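Local coordinates for putative restriction endonuclease domain-containing protein (Anabaena variabilis, PDB 3OT2) that is of unknown function but, as a putative nuclease of the DUF820 (Uma2) family in the PD-(D/E)XK clan, probably cleaves DNA, at residues Q60-A65 with P169-E174; A44-C49 with F66-C71. All blocks are in the same frame, centred on the assembly; numbering follows the deposited sequence.

Contact 1. Residues Q60-A65 with P169-E174; sequences QRIARA and PSFASE
Phe-171, which meets Ile-62 and Ala-63, stands on a compact turn whose shortest polar bond runs from Ala-172 N to Pro-169 O at 2.9 Å. A second backbone bond, Ser-173 N to Ser-170 O, follows one residue later, so this short 3-10 turn fixes the base from which the aromatic ring projects. The ring reaches its partners with CG lying between the backbone N and the carbonyl carbon (chi1 67°), a crowded position that lays the CD1–CE1 side of the ring near strand 63-67. There Phe-171 CE1 comes to 3.6 Å from Ala-63 CB, an oblique approach. Ile-62 packs at the root of the same side chain. Its CG2 branch, opposite the backbone N about the first torsion, comes within 3.9 Å of Phe-171 CB and within 3.4 Å of Phe-171 O, while its other branch, CG1, is turned from the ring. Just before it, Arg-61 takes a positive phi as the C-prime residue of the Schellman motif that ends helix 40-57, and the chain then turns into the strand. Val-84, Ile-86 and Trp-108, from the neighbouring strands of the mixed sheet, also touch the Phe-171 side chain, and Val-84 and Val-57 touch Ala-63. The loop between strand 157-159 and helix 179-183 is thereby joined to the beginning of strand 63-67, one of the sheet's two outermost strands. With carbon meeting carbon in both side-chain pairs, cohesion here probably comes from close fit and exclusion of water, and the short methyl of Ala-63 lets the ring lie near the strand backbone.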
loop_
_atom_site.group_PDB
_atom_site.type_symbol
_atom_site.label_atom_id
_atom_site.label_comp_id
_atom_site.label_asym_id
_atom_site.label_seq_id
_atom_site.Cartn_x
_atom_site.Cartn_y
_atom_site.Cartn_z
ATOM N N GLN A 60 6.254 32.886 0.942
ATOM C CA GLN A 60 7.354 33.172 1.867
ATOM C C GLN A 60 8.597 32.341 1.562
ATOM O O GLN A 60 9.492 32.228 2.405
ATOM C CB GLN A 60 6.928 32.966 3.311
ATOM C CG GLN A 60 5.877 33.961 3.726
ATOM C CD GLN A 60 5.126 33.423 4.891
ATOM O OE1 GLN A 60 5.370 33.806 6.037
ATOM N NE2 GLN A 60 4.259 32.450 4.636
ATOM N N ARG A 61 8.679 31.794 0.341
ATOM C CA ARG A 61 9.800 30.975 -0.140
ATOM C C ARG A 61 10.145 29.849 0.851
ATOM O O ARG A 61 11.317 29.628 1.175
ATOM C CB ARG A 61 11.048 31.842 -0.458
ATOM C CG ARG A 61 10.847 32.836 -1.612
ATOM C CD ARG A 61 12.144 33.487 -2.070
ATOM N NE ARG A 61 12.895 34.027 -0.941
ATOM C CZ ARG A 61 14.214 34.197 -0.905
ATOM N NH1 ARG A 61 14.960 33.902 -1.966
ATOM N NH2 ARG A 61 14.798 34.660 0.189
ATOM N N ILE A 62 9.121 29.158 1.339
ATOM C CA ILE A 62 9.266 28.010 2.252
ATOM C C ILE A 62 9.619 26.764 1.408
ATOM O O ILE A 62 10.584 26.040 1.700
ATOM C CB ILE A 62 7.974 27.789 3.099
ATOM C CG1 ILE A 62 7.741 28.981 4.055
ATOM C CG2 ILE A 62 8.044 26.450 3.882
ATOM C CD1 ILE A 62 6.314 29.145 4.552
ATOM N N ALA A 63 8.815 26.519 0.369
ATOM C CA ALA A 63 8.970 25.368 -0.519
ATOM C C ALA A 63 8.290 25.639 -1.837
ATOM O O ALA A 63 7.625 26.666 -1.980
ATOM C CB ALA A 63 8.357 24.116 0.128
ATOM N N ARG A 64 8.414 24.703 -2.780
ATOM C CA ARG A 64 7.755 24.797 -4.086
ATOM C C ARG A 64 7.293 23.411 -4.527
ATOM O O ARG A 64 8.069 22.435 -4.449
ATOM C CB ARG A 64 8.676 25.432 -5.141
ATOM C CG ARG A 64 7.964 25.662 -6.486
ATOM C CD ARG A 64 8.659 26.660 -7.363
ATOM N NE ARG A 64 7.996 26.698 -8.672
ATOM C CZ ARG A 64 8.348 27.497 -9.676
ATOM N NH1 ARG A 64 9.351 28.356 -9.531
ATOM N NH2 ARG A 64 7.691 27.456 -10.826
ATOM N N ALA A 65 6.012 23.329 -4.963
ATOM C CA ALA A 65 5.400 22.123 -5.499
ATOM C C ALA A 65 5.500 22.164 -7.025
ATOM O O ALA A 65 5.171 23.179 -7.636
ATOM C CB ALA A 65 3.946 22.024 -5.061
ATOM N N PRO A 169 3.765 17.758 5.886
ATOM C CA PRO A 169 5.077 17.963 6.543
ATOM C C PRO A 169 5.065 19.271 7.330
ATOM O O PRO A 169 4.260 20.159 7.026
ATOM C CB PRO A 169 6.066 18.014 5.376
ATOM C CG PRO A 169 5.324 17.528 4.191
ATOM C CD PRO A 169 3.879 17.815 4.420
ATOM N N SER A 170 5.903 19.382 8.370
ATOM C CA SER A 170 5.864 20.564 9.234
ATOM C C SER A 170 6.143 21.881 8.453
ATOM O O SER A 170 5.546 22.905 8.808
ATOM C CB SER A 170 6.795 20.412 10.435
ATOM O OG SER A 170 8.134 20.225 10.010
ATOM N N PHE A 171 6.940 21.855 7.358
ATOM C CA PHE A 171 7.154 23.103 6.602
ATOM C C PHE A 171 5.828 23.594 5.966
ATOM O O PHE A 171 5.705 24.785 5.695
ATOM C CB PHE A 171 8.235 22.945 5.509
ATOM C CG PHE A 171 7.876 22.013 4.361
ATOM C CD1 PHE A 171 7.115 22.467 3.280
ATOM C CD2 PHE A 171 8.353 20.698 4.331
ATOM C CE1 PHE A 171 6.825 21.620 2.203
ATOM C CE2 PHE A 171 8.101 19.865 3.221
ATOM C CZ PHE A 171 7.324 20.325 2.181
ATOM N N ALA A 172 4.852 22.679 5.728
ATOM C CA ALA A 172 3.568 23.034 5.136
ATOM C C ALA A 172 2.418 23.019 6.177
ATOM O O ALA A 172 1.249 22.993 5.789
ATOM C CB ALA A 172 3.255 22.055 3.992
ATOM N N SER A 173 2.743 23.084 7.485
ATOM C CA SER A 173 1.771 22.980 8.592
ATOM C C SER A 173 0.606 23.989 8.525
ATOM O O SER A 173 -0.422 23.728 9.147
ATOM C CB SER A 173 2.465 23.098 9.945
ATOM O OG SER A 173 2.943 24.413 10.144
ATOM N N GLU A 174 0.741 25.108 7.780
ATOM C CA GLU A 174 -0.371 26.071 7.631
ATOM C C GLU A 174 -1.478 25.514 6.713
ATOM O O GLU A 174 -2.587 26.047 6.704
ATOM C CB GLU A 174 0.127 27.411 7.095
ATOM C CG GLU A 174 0.932 28.176 8.128
ATOM C CD GLU A 174 0.171 28.459 9.413
ATOM O OE1 GLU A 174 -0.906 29.092 9.342
ATOM O OE2 GLU A 174 0.597 27.956 10.475
#

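Contact 2. Residues A44-C49 with F66-C71; sequences AIQSEC and FLELRC. With EDO (1,2-ethanediol), chain I.
The side-chain amide of Gln-46 and the carboxylate of Glu-68 meet with their planes 81° apart, almost perpendicular, while Leu-67 CD2 sits over one face of the amide. Gln-46 NE2 donates to Glu-68 OE2 at 2.7 Å, with an N-H...O angle of 160°. The acceptor lies close to the amide plane, but on the acid's side the donor comes to the anti side of OE2 and 29° out of the carboxylate plane. Asp-81 O also accepts from NE2, so two bonds hold the nitrogen and fix the amide's rotation. The other carboxylate oxygen, Glu-68 OE1, makes a salt bridge to Lys-35. Gln-46 reaches from the helix to Glu-68 because its CG is anti to the backbone N and the chain stays extended beyond. The Leu-67 methyl packs tightly on this stem, CD2 lying 3.4 Å from Gln-46 CG and 3.5 Å from Gln-46 CD. Helix 40-57 packing beside strand 63-67 is consistent with the alpha-beta core of the PD-(D/E)XK fold, and Asp-81, just ahead of strand 82-86, is probably the aspartate of its sequence signature. Replacing Gln-46 with alanine would probably leave Glu-68 OE2 and Asp-81 O without their amide donor and open a gap beneath the Leu-67 methyl. Glu-68 has a positive phi, in the left-handed helical region, where the chain leaves the strand toward Arg-70, which touches 1,4-butanediol and forms a salt bridge with Glu-20. A 1,2-ethanediol, probably from the crystallisation liquor, gives a weak hydrogen bond from its O2 to Glu-68 O at 3.2 Å, and its O1 lies 3.8 Å from Arg-70 CB.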
loop_
_atom_site.group_PDB
_atom_site.type_symbol
_atom_site.label_atom_id
_atom_site.label_comp_id
_atom_site.label_asym_id
_atom_site.label_seq_id
_atom_site.Cartn_x
_atom_site.Cartn_y
_atom_site.Cartn_z
ATOM N N ALA A 44 -7.790 16.803 -12.305
ATOM C CA ALA A 44 -8.524 17.739 -11.455
ATOM C C ALA A 44 -7.880 17.827 -10.061
ATOM O O ALA A 44 -7.628 18.932 -9.570
ATOM C CB ALA A 44 -9.987 17.331 -11.358
ATOM N N ILE A 45 -7.584 16.669 -9.448
ATOM C CA ILE A 45 -6.941 16.592 -8.133
ATOM C C ILE A 45 -5.496 17.080 -8.229
ATOM O O ILE A 45 -5.067 17.849 -7.374
ATOM C CB ILE A 45 -7.045 15.157 -7.558
ATOM C CG1 ILE A 45 -8.524 14.898 -7.114
ATOM C CG2 ILE A 45 -6.037 14.962 -6.378
ATOM C CD1 ILE A 45 -8.828 13.503 -6.611
ATOM N N GLN A 46 -4.756 16.653 -9.270
ATOM C CA GLN A 46 -3.358 17.021 -9.441
ATOM C C GLN A 46 -3.154 18.544 -9.565
ATOM O O GLN A 46 -2.297 19.069 -8.856
ATOM C CB GLN A 46 -2.773 16.328 -10.663
ATOM C CG GLN A 46 -1.257 16.414 -10.752
ATOM C CD GLN A 46 -0.745 15.792 -12.019
ATOM O OE1 GLN A 46 -1.469 15.635 -13.002
ATOM N NE2 GLN A 46 0.537 15.460 -12.047
ATOM N N SER A 47 -3.918 19.226 -10.462
ATOM C CA SER A 47 -3.772 20.667 -10.686
ATOM C C SER A 47 -4.159 21.469 -9.447
ATOM O O SER A 47 -3.445 22.411 -9.084
ATOM C CB SER A 47 -4.590 21.119 -11.896
ATOM O OG SER A 47 -4.046 20.575 -13.088
ATOM N N GLU A 48 -5.265 21.101 -8.792
ATOM C CA GLU A 48 -5.722 21.809 -7.601
ATOM C C GLU A 48 -4.794 21.588 -6.416
ATOM O O GLU A 48 -4.597 22.494 -5.606
ATOM C CB GLU A 48 -7.144 21.376 -7.240
ATOM C CG GLU A 48 -7.823 22.316 -6.259
ATOM C CD GLU A 48 -7.924 23.780 -6.638
ATOM O OE1 GLU A 48 -8.018 24.089 -7.848
ATOM O OE2 GLU A 48 -7.922 24.620 -5.711
ATOM N N CYS A 49 -4.240 20.385 -6.303
ATOM C CA CYS A 49 -3.328 20.037 -5.225
ATOM C C CYS A 49 -2.046 20.870 -5.285
ATOM O O CYS A 49 -1.612 21.361 -4.244
ATOM C CB CYS A 49 -3.022 18.553 -5.284
ATOM S SG CYS A 49 -2.462 17.867 -3.732
ATOM N N PHE A 66 5.971 21.070 -7.625
ATOM C CA PHE A 66 6.162 20.940 -9.070
ATOM C C PHE A 66 5.340 19.808 -9.627
ATOM O O PHE A 66 5.274 18.736 -9.030
ATOM C CB PHE A 66 7.643 20.670 -9.405
ATOM C CG PHE A 66 8.636 21.666 -8.883
ATOM C CD1 PHE A 66 8.957 22.796 -9.619
ATOM C CD2 PHE A 66 9.265 21.464 -7.658
ATOM C CE1 PHE A 66 9.877 23.710 -9.133
ATOM C CE2 PHE A 66 10.173 22.388 -7.164
ATOM C CZ PHE A 66 10.483 23.501 -7.908
ATOM N N LEU A 67 4.741 20.043 -10.792
ATOM C CA LEU A 67 3.980 19.057 -11.541
ATOM C C LEU A 67 4.898 18.239 -12.393
ATOM O O LEU A 67 5.680 18.819 -13.155
ATOM C CB LEU A 67 2.986 19.774 -12.483
ATOM C CG LEU A 67 1.632 20.143 -11.928
ATOM C CD1 LEU A 67 0.940 21.135 -12.820
ATOM C CD2 LEU A 67 0.753 18.962 -11.886
ATOM N N GLU A 68 4.768 16.896 -12.342
ATOM C CA GLU A 68 5.472 15.998 -13.259
ATOM C C GLU A 68 6.986 16.322 -13.425
ATOM O O GLU A 68 7.492 16.377 -14.551
ATOM C CB GLU A 68 4.795 16.051 -14.640
ATOM C CG GLU A 68 3.310 15.715 -14.661
ATOM C CD GLU A 68 2.971 14.264 -14.398
ATOM O OE1 GLU A 68 3.825 13.402 -14.692
ATOM O OE2 GLU A 68 1.843 13.982 -13.929
ATOM N N LEU A 69 7.707 16.489 -12.308
ATOM C CA LEU A 69 9.134 16.773 -12.333
ATOM C C LEU A 69 9.923 15.465 -12.172
ATOM O O LEU A 69 9.594 14.653 -11.302
ATOM C CB LEU A 69 9.476 17.769 -11.201
ATOM C CG LEU A 69 10.944 18.098 -10.958
ATOM C CD1 LEU A 69 11.503 19.016 -12.063
ATOM C CD2 LEU A 69 11.131 18.730 -9.591
ATOM N N ARG A 70 10.955 15.256 -13.014
ATOM C CA ARG A 70 11.789 14.063 -12.920
ATOM C C ARG A 70 12.753 14.172 -11.738
ATOM O O ARG A 70 13.429 15.186 -11.579
ATOM C CB ARG A 70 12.545 13.812 -14.232
ATOM C CG ARG A 70 13.516 12.625 -14.179
ATOM C CD ARG A 70 14.033 12.206 -15.560
ATOM N NE ARG A 70 12.946 11.982 -16.512
ATOM C CZ ARG A 70 12.238 10.861 -16.591
ATOM N NH1 ARG A 70 12.521 9.829 -15.802
ATOM N NH2 ARG A 70 11.243 10.764 -17.456
ATOM N N CYS A 71 12.783 13.135 -10.900
ATOM C CA CYS A 71 13.676 13.012 -9.757
ATOM C C CYS A 71 14.494 11.751 -9.929
ATOM O O CYS A 71 13.927 10.658 -9.992
ATOM C CB CYS A 71 12.890 13.014 -8.449
ATOM S SG CYS A 71 12.037 14.582 -8.121
HETATM C C1 EDO I . 9.752 15.854 -17.407
HETATM O O1 EDO I . 11.163 15.824 -17.208
HETATM C C2 EDO I . 9.180 14.545 -16.904
HETATM O O2 EDO I . 7.776 14.558 -17.159
#

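How the contacts relate
The centres of the two contacts lie about 16 Å apart, and strand 63-67 runs through both: contact 1 uses its beginning, contact 2 its end, with Ala-65 and Phe-66 adjoining at the division. Along the chain the segments alternate, in the order 44-49, 60-65, 66-71, 169-174. Helix 40-57 supplies 44-49 and finishes just before 60-65, so contact 2 ties the strand to a part of the sequence shortly before it, whereas contact 1 brings in a loop more than 100 residues later. One outermost strand of the six-stranded mixed sheet is thus held at one end by a late loop and at the other by the preceding helix.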